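Local coordinates for DUF1116 domain-containing protein (Enterococcus faecalis, PDB 3CLQ), which is of unknown function but belongs to the AllG family, named after a subunit of oxamate carbamoyltransferase, and forms a two-chain assembly, at residues P111-H116 with D150-M155; L135-R140 with Q146-R151; D157-L162 with K220-F225. One frame throughout, in Å; residues are numbered along the deposited sequence.

Interaction 1. Residues P111-H116 with D150-M155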
ATOM      1  N   PRO B 111       5.040  32.164  -7.755  1.00 54.47           N
ATOM      2  CA  PRO B 111       6.501  32.095  -7.713  1.00 55.20           C
ATOM      3  C   PRO B 111       7.113  31.495  -6.451  1.00 56.90           C
ATOM      4  O   PRO B 111       8.119  30.782  -6.557  1.00 57.55           O
ATOM      5  CB  PRO B 111       6.911  33.545  -7.841  1.00 54.90           C
ATOM      6  CG  PRO B 111       5.856  34.132  -8.699  1.00 54.55           C
ATOM      7  CD  PRO B 111       4.578  33.422  -8.365  1.00 54.43           C
ATOM      8  N   ASN B 112       6.527  31.757  -5.279  1.00 57.85           N
ATOM      9  CA  ASN B 112       7.122  31.283  -4.012  1.00 58.67           C
ATOM     10  C   ASN B 112       6.570  29.990  -3.401  1.00 59.35           C
ATOM     11  O   ASN B 112       6.967  29.594  -2.300  1.00 59.14           O
ATOM     12  CB  ASN B 112       7.157  32.401  -2.981  1.00 58.80           C
ATOM     13  CG  ASN B 112       8.089  33.493  -3.385  1.00 58.97           C
ATOM     14  OD1 ASN B 112       9.301  33.291  -3.437  1.00 59.75           O
ATOM     15  ND2 ASN B 112       7.540  34.650  -3.710  1.00 58.53           N
HETATM   16  N   MSE B 113       5.669  29.325  -4.112  1.00 59.71           N
HETATM   17  CA  MSE B 113       5.294  27.984  -3.720  1.00 60.33           C
HETATM   18  C   MSE B 113       6.388  27.030  -4.153  1.00 58.74           C
HETATM   19  O   MSE B 113       7.060  27.273  -5.155  1.00 58.06           O
HETATM   20  CB  MSE B 113       3.968  27.589  -4.343  1.00 60.81           C
HETATM   21  CG  MSE B 113       2.834  28.335  -3.722  1.00 62.19           C
HETATM   22 SE   MSE B 113       1.175  28.111  -4.703  0.70 63.88          SE
HETATM   23  CE  MSE B 113       0.567  29.952  -4.553  1.00 61.64           C
ATOM     24  N   TYR B 114       6.577  25.959  -3.386  1.00 57.39           N
ATOM     25  CA  TYR B 114       7.525  24.931  -3.766  1.00 55.68           C
ATOM     26  C   TYR B 114       6.856  23.966  -4.723  1.00 54.73           C
ATOM     27  O   TYR B 114       5.666  23.690  -4.583  1.00 55.06           O
ATOM     28  CB  TYR B 114       8.048  24.211  -2.532  1.00 55.64           C
ATOM     29  CG  TYR B 114       9.281  24.861  -2.015  1.00 55.22           C
ATOM     30  CD1 TYR B 114       9.204  26.032  -1.262  1.00 56.14           C
ATOM     31  CD2 TYR B 114      10.533  24.349  -2.321  1.00 54.88           C
ATOM     32  CE1 TYR B 114      10.368  26.678  -0.808  1.00 55.63           C
ATOM     33  CE2 TYR B 114      11.693  24.972  -1.867  1.00 55.12           C
ATOM     34  CZ  TYR B 114      11.600  26.137  -1.120  1.00 55.46           C
ATOM     35  OH  TYR B 114      12.735  26.757  -0.684  1.00 55.55           O
ATOM     36  N   VAL B 115       7.618  23.483  -5.703  1.00 53.15           N
ATOM     37  CA  VAL B 115       7.131  22.479  -6.659  1.00 51.92           C
ATOM     38  C   VAL B 115       8.047  21.248  -6.705  1.00 50.58           C
ATOM     39  O   VAL B 115       9.232  21.374  -6.422  1.00 49.94           O
ATOM     40  CB  VAL B 115       6.984  23.069  -8.098  1.00 51.85           C
ATOM     41  CG1 VAL B 115       5.806  24.013  -8.173  1.00 51.60           C
ATOM     42  CG2 VAL B 115       8.270  23.775  -8.554  1.00 52.11           C
ATOM     43  N   HIS B 116       7.486  20.070  -7.031  1.00 49.93           N
ATOM     44  CA  HIS B 116       8.278  18.863  -7.374  1.00 49.39           C
ATOM     45  C   HIS B 116       9.042  19.136  -8.655  1.00 49.75           C
ATOM     46  O   HIS B 116       8.482  19.684  -9.594  1.00 50.88           O
ATOM     47  CB  HIS B 116       7.392  17.657  -7.719  1.00 47.52           C
ATOM     48  CG  HIS B 116       6.432  17.257  -6.652  1.00 46.56           C
ATOM     49  ND1 HIS B 116       5.424  18.084  -6.206  1.00 46.53           N
ATOM     50  CD2 HIS B 116       6.273  16.084  -5.997  1.00 45.70           C
ATOM     51  CE1 HIS B 116       4.718  17.450  -5.283  1.00 45.31           C
ATOM     52  NE2 HIS B 116       5.212  16.237  -5.140  1.00 44.46           N
ATOM     53  N   ASP B 150      -0.864  31.338   6.476  1.00 54.13           N
ATOM     54  CA  ASP B 150       0.144  30.828   7.406  1.00 54.63           C
ATOM     55  C   ASP B 150       0.734  29.474   6.968  1.00 54.34           C
ATOM     56  O   ASP B 150       1.954  29.321   6.899  1.00 54.26           O
ATOM     57  CB  ASP B 150      -0.437  30.668   8.808  1.00 55.52           C
ATOM     58  CG  ASP B 150      -0.907  31.964   9.398  1.00 56.79           C
ATOM     59  OD1 ASP B 150      -0.201  32.987   9.288  1.00 56.98           O
ATOM     60  OD2 ASP B 150      -2.000  31.965   9.992  1.00 58.07           O
ATOM     61  N   ARG B 151      -0.119  28.492   6.701  1.00 53.54           N
ATOM     62  CA  ARG B 151       0.369  27.191   6.252  1.00 53.39           C
ATOM     63  C   ARG B 151       1.179  27.267   4.959  1.00 53.55           C
ATOM     64  O   ARG B 151       2.183  26.570   4.806  1.00 53.54           O
ATOM     65  CB  ARG B 151      -0.767  26.211   6.056  1.00 53.12           C
ATOM     66  CG  ARG B 151      -0.292  24.830   5.570  1.00 53.88           C
ATOM     67  CD  ARG B 151      -1.453  23.895   5.605  1.00 54.16           C
ATOM     68  NE  ARG B 151      -2.364  24.387   6.629  1.00 56.07           N
ATOM     69  CZ  ARG B 151      -2.827  23.671   7.648  1.00 57.52           C
ATOM     70  NH1 ARG B 151      -2.505  22.381   7.783  1.00 58.28           N
ATOM     71  NH2 ARG B 151      -3.645  24.249   8.518  1.00 58.12           N
ATOM     72  N   LEU B 152       0.732  28.097   4.023  1.00 53.54           N
ATOM     73  CA  LEU B 152       1.494  28.348   2.812  1.00 53.79           C
ATOM     74  C   LEU B 152       2.908  28.872   3.106  1.00 54.18           C
ATOM     75  O   LEU B 152       3.867  28.517   2.410  1.00 53.36           O
ATOM     76  CB  LEU B 152       0.763  29.355   1.927  1.00 54.01           C
ATOM     77  CG  LEU B 152      -0.198  28.801   0.886  1.00 54.27           C
ATOM     78  CD1 LEU B 152       0.251  29.317  -0.462  1.00 54.60           C
ATOM     79  CD2 LEU B 152      -0.198  27.283   0.850  1.00 54.42           C
ATOM     80  N   ILE B 153       3.027  29.733   4.116  1.00 54.47           N
ATOM     81  CA  ILE B 153       4.322  30.301   4.509  1.00 55.66           C
ATOM     82  C   ILE B 153       5.193  29.270   5.222  1.00 56.57           C
ATOM     83  O   ILE B 153       6.405  29.199   5.005  1.00 56.25           O
ATOM     84  CB  ILE B 153       4.140  31.546   5.401  1.00 55.54           C
ATOM     85  CG1 ILE B 153       3.552  32.684   4.575  1.00 55.31           C
ATOM     86  CG2 ILE B 153       5.465  31.985   6.021  1.00 55.35           C
ATOM     87  CD1 ILE B 153       2.897  33.735   5.402  1.00 55.09           C
ATOM     88  N   TRP B 154       4.555  28.466   6.065  1.00 57.82           N
ATOM     89  CA  TRP B 154       5.208  27.353   6.724  1.00 58.32           C
ATOM     90  C   TRP B 154       5.788  26.403   5.682  1.00 59.28           C
ATOM     91  O   TRP B 154       6.926  25.954   5.790  1.00 59.67           O
ATOM     92  CB  TRP B 154       4.204  26.626   7.607  1.00 57.57           C
ATOM     93  CG  TRP B 154       4.777  25.453   8.338  1.00 57.74           C
ATOM     94  CD1 TRP B 154       5.389  25.466   9.557  1.00 57.40           C
ATOM     95  CD2 TRP B 154       4.773  24.085   7.905  1.00 57.62           C
ATOM     96  NE1 TRP B 154       5.777  24.194   9.904  1.00 57.45           N
ATOM     97  CE2 TRP B 154       5.409  23.329   8.907  1.00 57.58           C
ATOM     98  CE3 TRP B 154       4.303  23.429   6.765  1.00 57.85           C
ATOM     99  CZ2 TRP B 154       5.586  21.951   8.802  1.00 57.27           C
ATOM    100  CZ3 TRP B 154       4.480  22.057   6.667  1.00 57.34           C
ATOM    101  CH2 TRP B 154       5.114  21.340   7.676  1.00 57.20           C
HETATM  102  N   MSE B 155       5.010  26.114   4.655  1.00 60.43           N
HETATM  103  CA  MSE B 155       5.484  25.237   3.591  1.00 62.13           C
HETATM  104  C   MSE B 155       6.623  25.818   2.758  1.00 60.98           C
HETATM  105  O   MSE B 155       7.385  25.078   2.148  1.00 60.94           O
HETATM  106  CB  MSE B 155       4.340  24.861   2.675  1.00 62.22           C
HETATM  107  CG  MSE B 155       3.282  24.052   3.362  1.00 64.05           C
HETATM  108 SE   MSE B 155       1.853  23.760   2.098  0.90 66.89          SE
HETATM  109  CE  MSE B 155       2.570  22.242   1.084  1.00 64.84           C
TER
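Met113 reaches Leu152 where helix 146-168 lies beside strand 114-120, an inner strand of an antiparallel four-stranded sheet. Both methionines here, Met113 and Met155, are selenomethionines. The CG of Met113 stands anti to its carbonyl carbon (chi1 -71°), and the chain then turns at the SE bond (chi3 -139°), which swings the terminal methyl toward the helix. There Met113 CE touches the CD1 branch of Leu152 at 4.2 Å, the two side chains crossing obliquely. Phe72 of helix 60-73 and Glu133 in the loop that leads into helix 146-168 also pack on Leu152, so this pair forms one part of a wider buried layer.

Tyr114, the first residue of the strand, works differently. Its CB points toward the helix, but the ring meets backbone: the carbonyl of Met155 approaches it obliquely. The side chain of Met155 packs on Leu131 and Phe225, and its backbone oxygen makes the closest touch to the strand. Tyr114 also touches Arg156 and Pro161, and thus lies along the helix where its regular winding is interrupted. On the sheet side, backbone hydrogen bonds between Met113 and Ala34 and between Val115 and Asp32 fix the approach of this segment. The contact is slight, burying 109 Å², and has no hydrogen bond across it. The oxygen that meets the ring probably also accepts a hydrogen bond from Gly160 N, and Tyr114 CD1 lies 4.0 Å from this Met155 O.

Interaction 2. Residues L135-R140 with Q146-R151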
ATOM      1  N   LEU B 135      -4.763  19.761   4.455  1.00 58.85           N
ATOM      2  CA  LEU B 135      -6.054  19.784   5.133  1.00 59.55           C
ATOM      3  C   LEU B 135      -7.248  19.833   4.155  1.00 59.28           C
ATOM      4  O   LEU B 135      -7.068  19.727   2.930  1.00 58.36           O
ATOM      5  CB  LEU B 135      -6.107  20.938   6.160  1.00 60.84           C
ATOM      6  CG  LEU B 135      -5.689  20.644   7.619  1.00 61.79           C
ATOM      7  CD1 LEU B 135      -6.835  19.993   8.446  1.00 61.85           C
ATOM      8  CD2 LEU B 135      -4.390  19.812   7.721  1.00 61.78           C
ATOM      9  N   ALA B 136      -8.455  19.956   4.718  1.00 58.90           N
ATOM     10  CA  ALA B 136      -9.668  20.182   3.942  1.00 58.57           C
ATOM     11  C   ALA B 136      -9.876  21.695   3.714  1.00 59.10           C
ATOM     12  O   ALA B 136     -10.335  22.106   2.645  1.00 59.00           O
ATOM     13  CB  ALA B 136     -10.861  19.565   4.630  1.00 57.96           C
ATOM     14  N   LYS B 137      -9.531  22.521   4.706  1.00 59.19           N
ATOM     15  CA  LYS B 137      -9.554  23.983   4.524  1.00 59.15           C
ATOM     16  C   LYS B 137      -8.246  24.388   3.837  1.00 58.65           C
ATOM     17  O   LYS B 137      -7.205  24.546   4.482  1.00 58.98           O
ATOM     18  CB  LYS B 137      -9.729  24.730   5.857  1.00 59.59           C
ATOM     19  CG  LYS B 137     -10.324  26.128   5.696  1.00 60.89           C
ATOM     20  CD  LYS B 137      -9.658  27.195   6.597  1.00 61.91           C
ATOM     21  CE  LYS B 137     -10.444  27.493   7.900  1.00 62.26           C
ATOM     22  NZ  LYS B 137     -10.278  26.452   8.969  1.00 62.93           N
ATOM     23  N   VAL B 138      -8.299  24.554   2.522  1.00 57.52           N
ATOM     24  CA  VAL B 138      -7.089  24.549   1.715  1.00 56.26           C
ATOM     25  C   VAL B 138      -7.253  25.431   0.491  1.00 55.18           C
ATOM     26  O   VAL B 138      -8.351  25.554  -0.040  1.00 54.44           O
ATOM     27  CB  VAL B 138      -6.776  23.105   1.265  1.00 56.53           C
ATOM     28  CG1 VAL B 138      -6.278  23.071  -0.144  1.00 56.75           C
ATOM     29  CG2 VAL B 138      -5.780  22.450   2.202  1.00 57.43           C
ATOM     30  N   LEU B 139      -6.147  26.023   0.047  1.00 54.42           N
ATOM     31  CA  LEU B 139      -6.135  26.951  -1.073  1.00 53.52           C
ATOM     32  C   LEU B 139      -6.630  26.374  -2.395  1.00 52.82           C
ATOM     33  O   LEU B 139      -7.354  27.042  -3.140  1.00 53.22           O
ATOM     34  CB  LEU B 139      -4.732  27.500  -1.297  1.00 53.51           C
ATOM     35  CG  LEU B 139      -4.699  28.463  -2.488  1.00 53.51           C
ATOM     36  CD1 LEU B 139      -5.016  29.879  -2.030  1.00 52.57           C
ATOM     37  CD2 LEU B 139      -3.354  28.414  -3.237  1.00 53.54           C
ATOM     38  N   ARG B 140      -6.241  25.150  -2.706  1.00 51.40           N
ATOM     39  CA  ARG B 140      -6.635  24.572  -3.990  1.00 51.29           C
ATOM     40  C   ARG B 140      -8.167  24.471  -4.167  1.00 51.00           C
ATOM     41  O   ARG B 140      -8.654  24.232  -5.285  1.00 51.43           O
ATOM     42  CB  ARG B 140      -5.946  23.228  -4.245  1.00 50.82           C
ATOM     43  CG  ARG B 140      -6.558  22.064  -3.520  1.00 51.31           C
ATOM     44  CD  ARG B 140      -5.678  20.834  -3.679  1.00 52.06           C
ATOM     45  NE  ARG B 140      -5.635  20.048  -2.448  1.00 53.15           N
ATOM     46  CZ  ARG B 140      -6.292  18.909  -2.271  1.00 54.32           C
ATOM     47  NH1 ARG B 140      -7.034  18.390  -3.246  1.00 55.13           N
ATOM     48  NH2 ARG B 140      -6.201  18.274  -1.118  1.00 54.84           N
ATOM     49  N   GLN B 146      -6.513  33.668   7.249  1.00 53.60           N
ATOM     50  CA  GLN B 146      -5.191  33.750   7.815  1.00 53.47           C
ATOM     51  C   GLN B 146      -4.641  32.318   7.925  1.00 53.97           C
ATOM     52  O   GLN B 146      -3.523  32.033   7.476  1.00 54.48           O
ATOM     53  CB  GLN B 146      -5.238  34.412   9.190  1.00 53.68           C
ATOM     54  CG  GLN B 146      -4.309  35.618   9.344  1.00 53.36           C
ATOM     55  CD  GLN B 146      -3.025  35.509   8.511  1.00 53.28           C
ATOM     56  OE1 GLN B 146      -2.749  36.357   7.650  1.00 52.77           O
ATOM     57  NE2 GLN B 146      -2.239  34.468   8.771  1.00 52.90           N
ATOM     58  N   SER B 147      -5.418  31.390   8.474  1.00 53.56           N
ATOM     59  CA  SER B 147      -4.849  30.059   8.675  1.00 52.68           C
ATOM     60  C   SER B 147      -4.178  29.530   7.400  1.00 53.61           C
ATOM     61  O   SER B 147      -3.022  29.105   7.437  1.00 54.94           O
ATOM     62  CB  SER B 147      -5.841  29.065   9.302  1.00 51.73           C
ATOM     63  OG  SER B 147      -7.032  28.930   8.566  1.00 51.03           O
ATOM     64  N   VAL B 148      -4.881  29.582   6.272  1.00 53.75           N
ATOM     65  CA  VAL B 148      -4.333  29.112   4.990  1.00 53.27           C
ATOM     66  C   VAL B 148      -3.059  29.822   4.536  1.00 53.49           C
ATOM     67  O   VAL B 148      -2.123  29.187   4.047  1.00 53.41           O
ATOM     68  CB  VAL B 148      -5.352  29.253   3.846  1.00 53.15           C
ATOM     69  CG1 VAL B 148      -4.664  29.124   2.489  1.00 52.36           C
ATOM     70  CG2 VAL B 148      -6.459  28.230   3.996  1.00 52.83           C
ATOM     71  N   VAL B 149      -3.018  31.142   4.662  1.00 54.04           N
ATOM     72  CA  VAL B 149      -1.798  31.836   4.260  1.00 53.95           C
ATOM     73  C   VAL B 149      -0.612  31.487   5.174  1.00 53.99           C
ATOM     74  O   VAL B 149       0.504  31.327   4.689  1.00 53.88           O
ATOM     75  CB  VAL B 149      -1.996  33.347   4.104  1.00 53.60           C
ATOM     76  CG1 VAL B 149      -2.691  33.913   5.310  1.00 54.07           C
ATOM     77  CG2 VAL B 149      -0.660  34.033   3.869  1.00 53.68           C
ATOM     78  N   ASP B 150      -0.864  31.338   6.476  1.00 54.13           N
ATOM     79  CA  ASP B 150       0.144  30.828   7.406  1.00 54.63           C
ATOM     80  C   ASP B 150       0.734  29.474   6.968  1.00 54.34           C
ATOM     81  O   ASP B 150       1.954  29.321   6.899  1.00 54.26           O
ATOM     82  CB  ASP B 150      -0.437  30.668   8.808  1.00 55.52           C
ATOM     83  CG  ASP B 150      -0.907  31.964   9.398  1.00 56.79           C
ATOM     84  OD1 ASP B 150      -0.201  32.987   9.288  1.00 56.98           O
ATOM     85  OD2 ASP B 150      -2.000  31.965   9.992  1.00 58.07           O
ATOM     86  N   ARG B 151      -0.119  28.492   6.701  1.00 53.54           N
ATOM     87  CA  ARG B 151       0.369  27.191   6.252  1.00 53.39           C
ATOM     88  C   ARG B 151       1.179  27.267   4.959  1.00 53.55           C
ATOM     89  O   ARG B 151       2.183  26.570   4.806  1.00 53.54           O
ATOM     90  CB  ARG B 151      -0.767  26.211   6.056  1.00 53.12           C
ATOM     91  CG  ARG B 151      -0.292  24.830   5.570  1.00 53.88           C
ATOM     92  CD  ARG B 151      -1.453  23.895   5.605  1.00 54.16           C
ATOM     93  NE  ARG B 151      -2.364  24.387   6.629  1.00 56.07           N
ATOM     94  CZ  ARG B 151      -2.827  23.671   7.648  1.00 57.52           C
ATOM     95  NH1 ARG B 151      -2.505  22.381   7.783  1.00 58.28           N
ATOM     96  NH2 ARG B 151      -3.645  24.249   8.518  1.00 58.12           N
TER
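Arg151 leans from the first turns of helix 146-168 onto Leu135, in the loop that leads from strand 126-130 into that helix. Beyond CB the chain runs out extended, with CG anti to the backbone N (chi1 179°) and CD continuing the line. CD rests against the ring of Phe225 on helix 216-226, and a bend at chi3 (-27°) then turns the guanidinium toward the loop. CZ lies 4.2 Å from both CG and CD2 of Leu135. At the tip, NH1 comes within 3.2 Å of Leu135 CD2, a tight approach for a nitrogen and a methyl, while CB of Leu135 sits over one face of the guanidinium. The two side chains cross at about a right angle.

The rest of the loop packs one turn earlier on the helix. Val148 spreads its methyls over two neighbours: CG1 meets Leu139 CB at 4.1 Å, and CG2 lies 3.8 Å from the carbonyl oxygen of Lys137. Lys137 itself is bent at three successive torsions and lays its CD against Ser147 OG at 3.7 Å. Glu133 accepts a hydrogen bond from Leu139 N through OE2.

No hydrogen bond or salt bridge joins the two segments, although both a lysine and an arginine take part. Lys137 packs mainly through its methylene chain, and the guanidinium of Arg151 lies against leucine carbons, so the charges find no counter-ion across the contact. The fit therefore depends on shape more than on bond direction, with Val148 and Leu139 buried and Leu135 and Lys137 exposed.

Interaction 3. Residues D157-L162 with K220-F225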
ATOM      1  N   ASP B 157       8.801  28.220   4.116  1.00 56.41           N
ATOM      2  CA  ASP B 157       9.861  28.624   5.031  1.00 54.38           C
ATOM      3  C   ASP B 157      10.557  27.405   5.603  1.00 53.95           C
ATOM      4  O   ASP B 157      11.767  27.424   5.854  1.00 53.71           O
ATOM      5  CB  ASP B 157       9.298  29.459   6.177  1.00 53.63           C
ATOM      6  CG  ASP B 157       9.126  30.920   5.811  1.00 52.92           C
ATOM      7  OD1 ASP B 157       9.248  31.266   4.612  1.00 52.43           O
ATOM      8  OD2 ASP B 157       8.870  31.711   6.737  1.00 51.93           O
ATOM      9  N   VAL B 158       9.779  26.346   5.818  1.00 52.87           N
ATOM     10  CA  VAL B 158      10.310  25.144   6.426  1.00 51.87           C
ATOM     11  C   VAL B 158      10.108  23.861   5.594  1.00 51.71           C
ATOM     12  O   VAL B 158      11.057  23.393   4.965  1.00 52.00           O
ATOM     13  CB  VAL B 158       9.920  25.030   7.948  1.00 51.54           C
ATOM     14  CG1 VAL B 158       8.918  26.108   8.360  1.00 50.37           C
ATOM     15  CG2 VAL B 158       9.478  23.613   8.333  1.00 50.23           C
ATOM     16  N   LEU B 159       8.905  23.303   5.566  1.00 50.86           N
ATOM     17  CA  LEU B 159       8.656  22.113   4.763  1.00 51.24           C
ATOM     18  C   LEU B 159       9.372  22.098   3.396  1.00 51.85           C
ATOM     19  O   LEU B 159      10.100  21.160   3.064  1.00 52.26           O
ATOM     20  CB  LEU B 159       7.164  21.932   4.546  1.00 50.87           C
ATOM     21  CG  LEU B 159       6.809  20.734   3.665  1.00 51.01           C
ATOM     22  CD1 LEU B 159       7.241  19.369   4.258  1.00 49.86           C
ATOM     23  CD2 LEU B 159       5.306  20.772   3.386  1.00 51.62           C
ATOM     24  N   GLY B 160       9.161  23.141   2.607  1.00 52.44           N
ATOM     25  CA  GLY B 160       9.836  23.292   1.316  1.00 52.57           C
ATOM     26  C   GLY B 160      11.348  23.122   1.311  1.00 52.53           C
ATOM     27  O   GLY B 160      11.868  22.223   0.651  1.00 52.12           O
ATOM     28  N   PRO B 161      12.067  24.006   2.024  1.00 52.84           N
ATOM     29  CA  PRO B 161      13.515  23.914   2.184  1.00 52.64           C
ATOM     30  C   PRO B 161      13.972  22.541   2.669  1.00 52.28           C
ATOM     31  O   PRO B 161      14.942  21.978   2.152  1.00 51.66           O
ATOM     32  CB  PRO B 161      13.797  24.971   3.245  1.00 53.30           C
ATOM     33  CG  PRO B 161      12.744  25.998   3.018  1.00 52.96           C
ATOM     34  CD  PRO B 161      11.520  25.192   2.707  1.00 53.11           C
ATOM     35  N   LEU B 162      13.259  21.997   3.644  1.00 53.02           N
ATOM     36  CA  LEU B 162      13.535  20.651   4.119  1.00 52.55           C
ATOM     37  C   LEU B 162      13.520  19.684   2.939  1.00 52.84           C
ATOM     38  O   LEU B 162      14.435  18.883   2.780  1.00 53.25           O
ATOM     39  CB  LEU B 162      12.510  20.238   5.165  1.00 52.52           C
ATOM     40  CG  LEU B 162      12.830  19.050   6.091  1.00 53.24           C
ATOM     41  CD1 LEU B 162      11.611  18.662   6.911  1.00 52.58           C
ATOM     42  CD2 LEU B 162      13.312  17.839   5.330  1.00 53.16           C
ATOM     43  N   LYS B 220       9.594  16.538  13.626  1.00 50.99           N
ATOM     44  CA  LYS B 220       8.393  16.076  14.300  1.00 51.66           C
ATOM     45  C   LYS B 220       7.100  16.647  13.705  1.00 52.68           C
ATOM     46  O   LYS B 220       6.171  15.896  13.353  1.00 52.88           O
ATOM     47  CB  LYS B 220       8.484  16.309  15.801  1.00 51.36           C
ATOM     48  CG  LYS B 220       7.534  15.432  16.581  1.00 51.22           C
ATOM     49  CD  LYS B 220       6.362  16.266  17.090  1.00 50.92           C
ATOM     50  CE  LYS B 220       6.441  16.469  18.589  1.00 49.95           C
ATOM     51  NZ  LYS B 220       6.155  15.200  19.292  1.00 47.43           N
ATOM     52  N   GLU B 221       7.035  17.962  13.549  1.00 53.88           N
ATOM     53  CA  GLU B 221       5.824  18.543  12.988  1.00 55.07           C
ATOM     54  C   GLU B 221       5.654  18.268  11.486  1.00 53.80           C
ATOM     55  O   GLU B 221       4.523  18.157  10.990  1.00 54.40           O
ATOM     56  CB  GLU B 221       5.657  20.022  13.373  1.00 55.85           C
ATOM     57  CG  GLU B 221       6.233  21.035  12.449  1.00 57.52           C
ATOM     58  CD  GLU B 221       5.843  22.462  12.872  1.00 58.66           C
ATOM     59  OE1 GLU B 221       6.677  23.170  13.513  1.00 59.62           O
ATOM     60  OE2 GLU B 221       4.687  22.872  12.576  1.00 60.33           O
ATOM     61  N   VAL B 222       6.753  18.088  10.765  1.00 51.39           N
ATOM     62  CA  VAL B 222       6.622  17.656   9.378  1.00 49.61           C
ATOM     63  C   VAL B 222       6.028  16.227   9.224  1.00 50.56           C
ATOM     64  O   VAL B 222       5.282  15.964   8.278  1.00 51.19           O
ATOM     65  CB  VAL B 222       7.937  17.784   8.620  1.00 48.08           C
ATOM     66  CG1 VAL B 222       7.918  16.925   7.395  1.00 47.49           C
ATOM     67  CG2 VAL B 222       8.170  19.223   8.231  1.00 48.97           C
ATOM     68  N   PHE B 223       6.329  15.306  10.134  1.00 49.66           N
ATOM     69  CA  PHE B 223       5.666  14.012  10.062  1.00 49.93           C
ATOM     70  C   PHE B 223       4.196  14.174  10.394  1.00 50.65           C
ATOM     71  O   PHE B 223       3.343  13.525   9.794  1.00 50.93           O
ATOM     72  CB  PHE B 223       6.263  13.008  11.039  1.00 48.59           C
ATOM     73  CG  PHE B 223       7.696  12.689  10.782  1.00 47.82           C
ATOM     74  CD1 PHE B 223       8.112  12.265   9.519  1.00 46.85           C
ATOM     75  CD2 PHE B 223       8.631  12.793  11.810  1.00 46.73           C
ATOM     76  CE1 PHE B 223       9.439  11.966   9.279  1.00 46.98           C
ATOM     77  CE2 PHE B 223       9.969  12.480  11.585  1.00 46.61           C
ATOM     78  CZ  PHE B 223      10.382  12.076  10.324  1.00 47.12           C
ATOM     79  N   GLU B 224       3.902  15.028  11.366  1.00 51.12           N
ATOM     80  CA  GLU B 224       2.526  15.253  11.754  1.00 51.89           C
ATOM     81  C   GLU B 224       1.761  15.715  10.527  1.00 51.94           C
ATOM     82  O   GLU B 224       0.642  15.270  10.275  1.00 53.11           O
ATOM     83  CB  GLU B 224       2.473  16.327  12.810  1.00 53.17           C
ATOM     84  CG  GLU B 224       1.433  16.147  13.894  1.00 54.55           C
ATOM     85  CD  GLU B 224       1.910  16.790  15.219  1.00 55.93           C
ATOM     86  OE1 GLU B 224       2.356  16.002  16.099  1.00 56.36           O
ATOM     87  OE2 GLU B 224       1.884  18.053  15.356  1.00 54.46           O
ATOM     88  N   PHE B 225       2.386  16.602   9.763  1.00 51.07           N
ATOM     89  CA  PHE B 225       1.820  17.137   8.539  1.00 51.19           C
ATOM     90  C   PHE B 225       1.669  16.063   7.433  1.00 51.66           C
ATOM     91  O   PHE B 225       0.638  15.984   6.740  1.00 51.37           O
ATOM     92  CB  PHE B 225       2.705  18.298   8.065  1.00 51.33           C
ATOM     93  CG  PHE B 225       2.268  18.929   6.771  1.00 51.18           C
ATOM     94  CD1 PHE B 225       1.395  20.017   6.769  1.00 51.79           C
ATOM     95  CD2 PHE B 225       2.752  18.468   5.562  1.00 50.62           C
ATOM     96  CE1 PHE B 225       0.998  20.631   5.574  1.00 51.27           C
ATOM     97  CE2 PHE B 225       2.350  19.064   4.366  1.00 50.84           C
ATOM     98  CZ  PHE B 225       1.476  20.145   4.372  1.00 51.28           C
TER
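Phe225 N donates to Glu221 O at 2.9 Å, an ordinary helical bond that places Phe225 one turn beyond Val222 on helix 216-226, where both can meet Leu159. A matching bond in the other helix, Leu162 N to Val158 O, holds Leu162 just past a wider pi-type turn at 157-159 and a kink at Pro161, whose nitrogen has no proton to give. The two helices cross almost perpendicularly, at -89°, with their short axes 11.0 Å apart.

Leu159 carries the contact with both branches. Its CG is anti to the backbone N (chi1 178°), which sends the fork out between Val222 and Phe225. CD1 lies 4.0 Å from Val222 CG1, while CD2 comes to 3.6 Å from Phe225 CE2, approaching the ring obliquely. Leu162 and Val222 reach toward each other tip to tip, with Leu162 CD1 3.7 Å from Val222 CG2. Val222 thus offers its methyls to both leucines. Trp154, earlier on helix 146-168, and Met209 of helix 195-210 also pack on the cluster, and Phe223, next to Val222 on helix 216-226, packs on Thr206 of the second subunit.

Everything that crosses between these segments is hydrocarbon. No polar bond joins the two helices, so their right-angled packing rests on close-fitting methyls and one aromatic ring.

All three contacts use helix 146-168, at overlapping and then later levels. Interaction 2 ties its first turns to the loop that precedes it and is partly open to solvent, so lysine and arginine chains share the packing. Interactions 1 and 3 are buried: the former sets its early turns, just past the start, beside the sheet through a thin contact that includes a backbone carbonyl, the latter crosses its later turns with helix 216-226 through aliphatic groups and a ring. Interactions 1 and 3 also touch directly, as Trp154 CZ3 lies 3.4 Å from Leu159 CB. None of the three has a hydrogen bond between its segments, and only the neighbourhood of interaction 3 reaches the second subunit.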